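Local coordinates for sensor protein kinase WalK (Staphylococcus aureus, PDB 4YWZ) that forms the extracellular receptor domain of an essential two-component histidine kinase, probably sensing a signal outside the cell and relaying it across the membrane, at residues Lys44-Gln47 with Asn48-Glu52; Glu52-Met56 with Gln57-Glu61. The protein carries 1 engineered substitution. All coordinates share one frame; numbering follows the deposited sequence.

Contact 1: Lys44-Gln47 with Asn48-Glu52; sequences KDIQ and NLLSE
Asn48 meets the residues before it through water at the opening turn of helix 46-54. One water accepts from Asn48 N and donates to Lys44 O, 2.7 Å from that oxygen, linking two groups too far apart to bond directly. A second water accepts from Asn48 ND2 at 3.0 Å and donates to Asp45 O; ND2 also makes a weak bond to Glu52 OE2, one turn on. Leu49 N reaches Asp45 O over a long, weak 3.5 Å, while its CG and CD1 lie against Asp45 O and its CB against Ile46 O. At Leu50 the pattern becomes regular: Leu50 N donates to Ile46 O at 2.9 Å. Here the side chains meet as well. With CG1 of Ile46 beside the backbone N (chi1 -70°), CG2 is left on the far side from that N, where it lies alongside Leu50 and touches CD1 at 4.0 Å and CD2 scarcely farther away, the two residues pointing the same way. Ser51 N closes the next turn on Gln47 O at 2.9 Å. Gln47, bent at chi2 (76°), brings NE2 to 3.3 Å from Ser51 OG, NE2 being hydrogen-bonded to Thr74 O of strand 71-74. The segment lies between helix and sheet in this Cache-type receptor domain: Leu49 rests on Leu26 and Ser29 of the long helix 7-37, with Asp45 salt-bridged to Lys37 there, Leu50 is set on Ile62 and Phe64 of strand 59-66 and Ala73 of strand 71-74, and Ile46 touches both Tyr34 of helix 7-37 and Phe64.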
loop_
_atom_site.group_PDB
_atom_site.type_symbol
_atom_site.label_atom_id
_atom_site.label_comp_id
_atom_site.label_asym_id
_atom_site.label_seq_id
_atom_site.Cartn_x
_atom_site.Cartn_y
_atom_site.Cartn_z
ATOM N N LYS A 44 -27.037 -12.331 4.456
ATOM C CA LYS A 44 -26.225 -13.533 4.508
ATOM C C LYS A 44 -25.043 -13.547 3.525
ATOM O O LYS A 44 -24.184 -14.420 3.617
ATOM C CB LYS A 44 -27.101 -14.763 4.249
ATOM C CG LYS A 44 -28.354 -14.803 5.113
ATOM C CD LYS A 44 -29.637 -14.764 4.287
ATOM C CE LYS A 44 -30.030 -16.158 3.761
ATOM N NZ LYS A 44 -31.510 -16.380 3.805
ATOM N N ASP A 45 -25.013 -12.599 2.578
ATOM C CA ASP A 45 -23.923 -12.488 1.600
ATOM C C ASP A 45 -22.885 -11.434 2.133
ATOM O O ASP A 45 -21.821 -11.272 1.504
ATOM C CB ASP A 45 -24.399 -11.962 0.245
ATOM C CG ASP A 45 -25.284 -12.967 -0.510
ATOM O OD1 ASP A 45 -25.443 -14.095 -0.015
ATOM O OD2 ASP A 45 -25.716 -12.623 -1.621
ATOM N N ILE A 46 -23.178 -10.821 3.276
ATOM C CA ILE A 46 -22.299 -9.742 3.779
ATOM C C ILE A 46 -20.937 -10.338 4.193
ATOM O O ILE A 46 -19.869 -9.760 3.898
ATOM C CB ILE A 46 -22.960 -8.970 4.933
ATOM C CG1 ILE A 46 -24.126 -8.137 4.404
ATOM C CG2 ILE A 46 -22.024 -8.019 5.654
ATOM C CD1 ILE A 46 -24.995 -7.570 5.499
ATOM N N GLN A 47 -20.990 -11.493 4.821
ATOM C CA GLN A 47 -19.756 -12.092 5.373
ATOM C C GLN A 47 -18.712 -12.366 4.323
ATOM O O GLN A 47 -17.524 -12.040 4.521
ATOM C CB GLN A 47 -20.084 -13.360 6.149
ATOM C CG GLN A 47 -18.837 -14.050 6.696
ATOM C CD GLN A 47 -18.308 -13.317 7.913
ATOM O OE1 GLN A 47 -19.000 -13.209 8.916
ATOM N NE2 GLN A 47 -17.090 -12.787 7.818
ATOM N N ASN A 48 -19.095 -12.919 3.165
ATOM C CA ASN A 48 -18.124 -13.181 2.141
ATOM C C ASN A 48 -17.527 -11.904 1.609
ATOM O O ASN A 48 -16.319 -11.852 1.337
ATOM C CB ASN A 48 -18.815 -13.939 0.978
ATOM C CG ASN A 48 -17.942 -14.083 -0.222
ATOM O OD1 ASN A 48 -16.961 -14.848 -0.193
ATOM N ND2 ASN A 48 -18.229 -13.282 -1.290
ATOM N N LEU A 49 -18.351 -10.838 1.434
ATOM C CA LEU A 49 -17.782 -9.636 0.907
ATOM C C LEU A 49 -16.745 -9.109 1.918
ATOM O O LEU A 49 -15.695 -8.589 1.520
ATOM C CB LEU A 49 -18.897 -8.606 0.645
ATOM C CG LEU A 49 -19.646 -8.879 -0.691
ATOM C CD1 LEU A 49 -20.946 -8.039 -0.554
ATOM C CD2 LEU A 49 -18.858 -8.511 -1.865
ATOM N N LEU A 50 -17.129 -9.099 3.189
ATOM C CA LEU A 50 -16.268 -8.567 4.190
ATOM C C LEU A 50 -14.944 -9.281 4.155
ATOM O O LEU A 50 -13.877 -8.665 4.129
ATOM C CB LEU A 50 -16.816 -8.738 5.576
ATOM C CG LEU A 50 -17.602 -7.627 6.223
ATOM C CD1 LEU A 50 -18.307 -6.537 5.421
ATOM C CD2 LEU A 50 -18.315 -8.065 7.504
ATOM N N SER A 51 -15.043 -10.563 4.124
ATOM C CA SER A 51 -13.800 -11.408 4.107
ATOM C C SER A 51 -12.896 -11.238 2.903
ATOM O O SER A 51 -11.638 -11.228 3.092
ATOM C CB SER A 51 -14.227 -12.866 4.258
ATOM O OG SER A 51 -14.611 -13.047 5.620
ATOM N N GLU A 52 -13.461 -11.069 1.698
ATOM C CA GLU A 52 -12.677 -10.804 0.489
ATOM C C GLU A 52 -11.895 -9.548 0.641
ATOM O O GLU A 52 -10.720 -9.458 0.309
ATOM C CB GLU A 52 -13.571 -10.640 -0.706
ATOM C CG GLU A 52 -14.179 -11.934 -1.202
ATOM C CD GLU A 52 -15.224 -11.732 -2.297
ATOM O OE1 GLU A 52 -15.549 -10.584 -2.674
ATOM O OE2 GLU A 52 -15.675 -12.764 -2.835
HETATM O O HOH W 1 -21.619 -14.448 2.947
HETATM O O HOH W 2 -21.023 -12.277 -1.047
#

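Contact 2: Glu52-Met56 with Gln57-Glu61; sequences EYANM and QEIGE. Engineered in segment 52-56: Met56 (natural residue Arg).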
loop_
_atom_site.group_PDB
_atom_site.type_symbol
_atom_site.label_atom_id
_atom_site.label_comp_id
_atom_site.label_asym_id
_atom_site.label_seq_id
_atom_site.Cartn_x
_atom_site.Cartn_y
_atom_site.Cartn_z
ATOM N N GLU A 52 -13.461 -11.069 1.698
ATOM C CA GLU A 52 -12.677 -10.804 0.489
ATOM C C GLU A 52 -11.895 -9.548 0.641
ATOM O O GLU A 52 -10.720 -9.458 0.309
ATOM C CB GLU A 52 -13.571 -10.640 -0.706
ATOM C CG GLU A 52 -14.179 -11.934 -1.202
ATOM C CD GLU A 52 -15.224 -11.732 -2.297
ATOM O OE1 GLU A 52 -15.549 -10.584 -2.674
ATOM O OE2 GLU A 52 -15.675 -12.764 -2.835
ATOM N N TYR A 53 -12.560 -8.479 1.102
ATOM C CA TYR A 53 -11.915 -7.239 1.283
ATOM C C TYR A 53 -10.787 -7.211 2.359
ATOM O O TYR A 53 -9.777 -6.435 2.183
ATOM C CB TYR A 53 -12.973 -6.093 1.487
ATOM C CG TYR A 53 -13.624 -5.663 0.185
ATOM C CD1 TYR A 53 -13.274 -4.493 -0.411
ATOM C CD2 TYR A 53 -14.583 -6.414 -0.408
ATOM C CE1 TYR A 53 -13.818 -4.093 -1.639
ATOM C CE2 TYR A 53 -15.114 -6.033 -1.626
ATOM C CZ TYR A 53 -14.762 -4.857 -2.176
ATOM O OH TYR A 53 -15.348 -4.470 -3.362
ATOM N N ALA A 54 -11.012 -7.965 3.421
ATOM C CA ALA A 54 -10.107 -7.929 4.563
ATOM C C ALA A 54 -8.843 -8.708 4.239
ATOM O O ALA A 54 -7.868 -8.604 4.981
ATOM C CB ALA A 54 -10.743 -8.468 5.833
ATOM N N ASN A 55 -8.854 -9.409 3.131
ATOM C CA ASN A 55 -7.606 -10.095 2.696
ATOM C C ASN A 55 -6.513 -9.133 2.356
ATOM O O ASN A 55 -5.342 -9.524 2.287
ATOM C CB ASN A 55 -7.899 -10.906 1.437
ATOM C CG ASN A 55 -6.884 -11.972 1.213
ATOM O OD1 ASN A 55 -6.136 -11.941 0.224
ATOM N ND2 ASN A 55 -6.823 -12.926 2.158
HETATM N N MSE A 56 -6.845 -7.873 2.055
HETATM C CA MSE A 56 -5.843 -6.917 1.716
HETATM C C MSE A 56 -4.876 -6.837 2.906
HETATM O O MSE A 56 -5.292 -6.917 4.085
HETATM C CB MSE A 56 -6.545 -5.614 1.388
HETATM C CG MSE A 56 -5.725 -4.387 1.475
HETATM SE SE MSE A 56 -7.136 -3.063 1.127
HETATM C CE MSE A 56 -5.735 -1.802 1.002
ATOM N N GLN A 57 -3.578 -6.700 2.599
ATOM C CA GLN A 57 -2.562 -6.665 3.687
ATOM C C GLN A 57 -2.777 -5.495 4.686
ATOM O O GLN A 57 -2.479 -5.637 5.847
ATOM C CB GLN A 57 -1.109 -6.618 3.171
ATOM C CG GLN A 57 -0.866 -7.260 1.789
ATOM C CD GLN A 57 0.497 -6.806 1.135
ATOM O OE1 GLN A 57 0.528 -6.337 -0.005
ATOM N NE2 GLN A 57 1.602 -6.928 1.885
ATOM N N GLU A 58 -3.194 -4.374 4.193
ATOM C CA GLU A 58 -3.328 -3.169 5.016
ATOM C C GLU A 58 -4.563 -3.186 5.948
ATOM O O GLU A 58 -4.680 -2.279 6.763
ATOM C CB GLU A 58 -3.352 -1.938 4.137
ATOM C CG GLU A 58 -2.086 -1.723 3.254
ATOM C CD GLU A 58 -2.143 -2.295 1.819
ATOM O OE1 GLU A 58 -2.774 -3.387 1.577
ATOM O OE2 GLU A 58 -1.509 -1.635 0.923
ATOM N N ILE A 59 -5.518 -4.129 5.754
ATOM C CA ILE A 59 -6.715 -4.164 6.620
ATOM C C ILE A 59 -6.539 -5.190 7.721
ATOM O O ILE A 59 -6.210 -6.399 7.473
ATOM C CB ILE A 59 -7.943 -4.422 5.771
ATOM C CG1 ILE A 59 -8.217 -3.131 4.978
ATOM C CG2 ILE A 59 -9.145 -4.771 6.707
ATOM C CD1 ILE A 59 -9.452 -3.112 4.160
ATOM N N GLY A 60 -6.721 -4.750 8.972
ATOM C CA GLY A 60 -6.717 -5.596 10.159
ATOM C C GLY A 60 -8.008 -6.375 10.355
ATOM O O GLY A 60 -8.026 -7.591 10.446
ATOM N N GLU A 61 -9.119 -5.647 10.382
ATOM C CA GLU A 61 -10.447 -6.222 10.600
ATOM C C GLU A 61 -11.507 -5.326 9.971
ATOM O O GLU A 61 -11.296 -4.134 9.896
ATOM C CB GLU A 61 -10.727 -6.235 12.054
ATOM C CG GLU A 61 -12.002 -7.021 12.449
ATOM C CD GLU A 61 -12.281 -7.046 13.967
ATOM O OE1 GLU A 61 -11.547 -6.458 14.782
ATOM O OE2 GLU A 61 -13.333 -7.582 14.340
#
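Met56, an engineered residue present as selenomethionine where the natural sequence has arginine, meets Ile59 at about a right angle: its SE lies 3.8 Å from Ile59 CD1 and a little farther from CG1. With CG anti to the backbone N (chi1 159°) and the chain extended beyond it, the side chain also runs past Glu58, whose carboxylate folds back through a bend at chi2. Glu58 OE1 comes to 3.1 Å from Met56 CG and 3.4 Å from Met56 CE, a tight van der Waals contact of a carboxylate oxygen with carbon. The other branch of Ile59 serves a different neighbour, CG2 resting 4.1 Å from Ala54 CB, while CD1 also reaches the carbonyl oxygen Tyr53 O. Ile59 is therefore set between Ala54 and Met56. A type I beta turn from Met56 to Ile59 brings these groups together, closed by Ile59 N donating to Met56 O at 3.3 Å from well above the carbonyl plane. This is the helix-to-strand connection of the domain, and the strand it starts carries a classic beta bulge, Gly60 and Glu61 both facing Glu137. On the helix side, Met56 N is bonded to Tyr53 O at 3.3 Å. Farther out, Asn18 and Tyr22 of helix 7-37 pack on Met56, and Ile150 of the second subunit lies against Tyr53.

In the fold
Following the chain from the N terminus, the long helix 7-37 and the short helix 39-42 lead into contact 1, which winds the opening turns of helix 46-54. Contact 2 takes over at the shared Glu52, leaves that helix and rounds the beta turn into strand 59-66. The two neither nest nor cross: one starts where the other ends, with centres about 12 Å apart. Contact 1 closes helical turns, and contact 2 closes the short loop between helix and strand. Together they illustrate how one short helix can join a long helix to an antiparallel sheet, while Glu52 O also accepts a hydrogen bond from Gln146 NE2 of the second subunit.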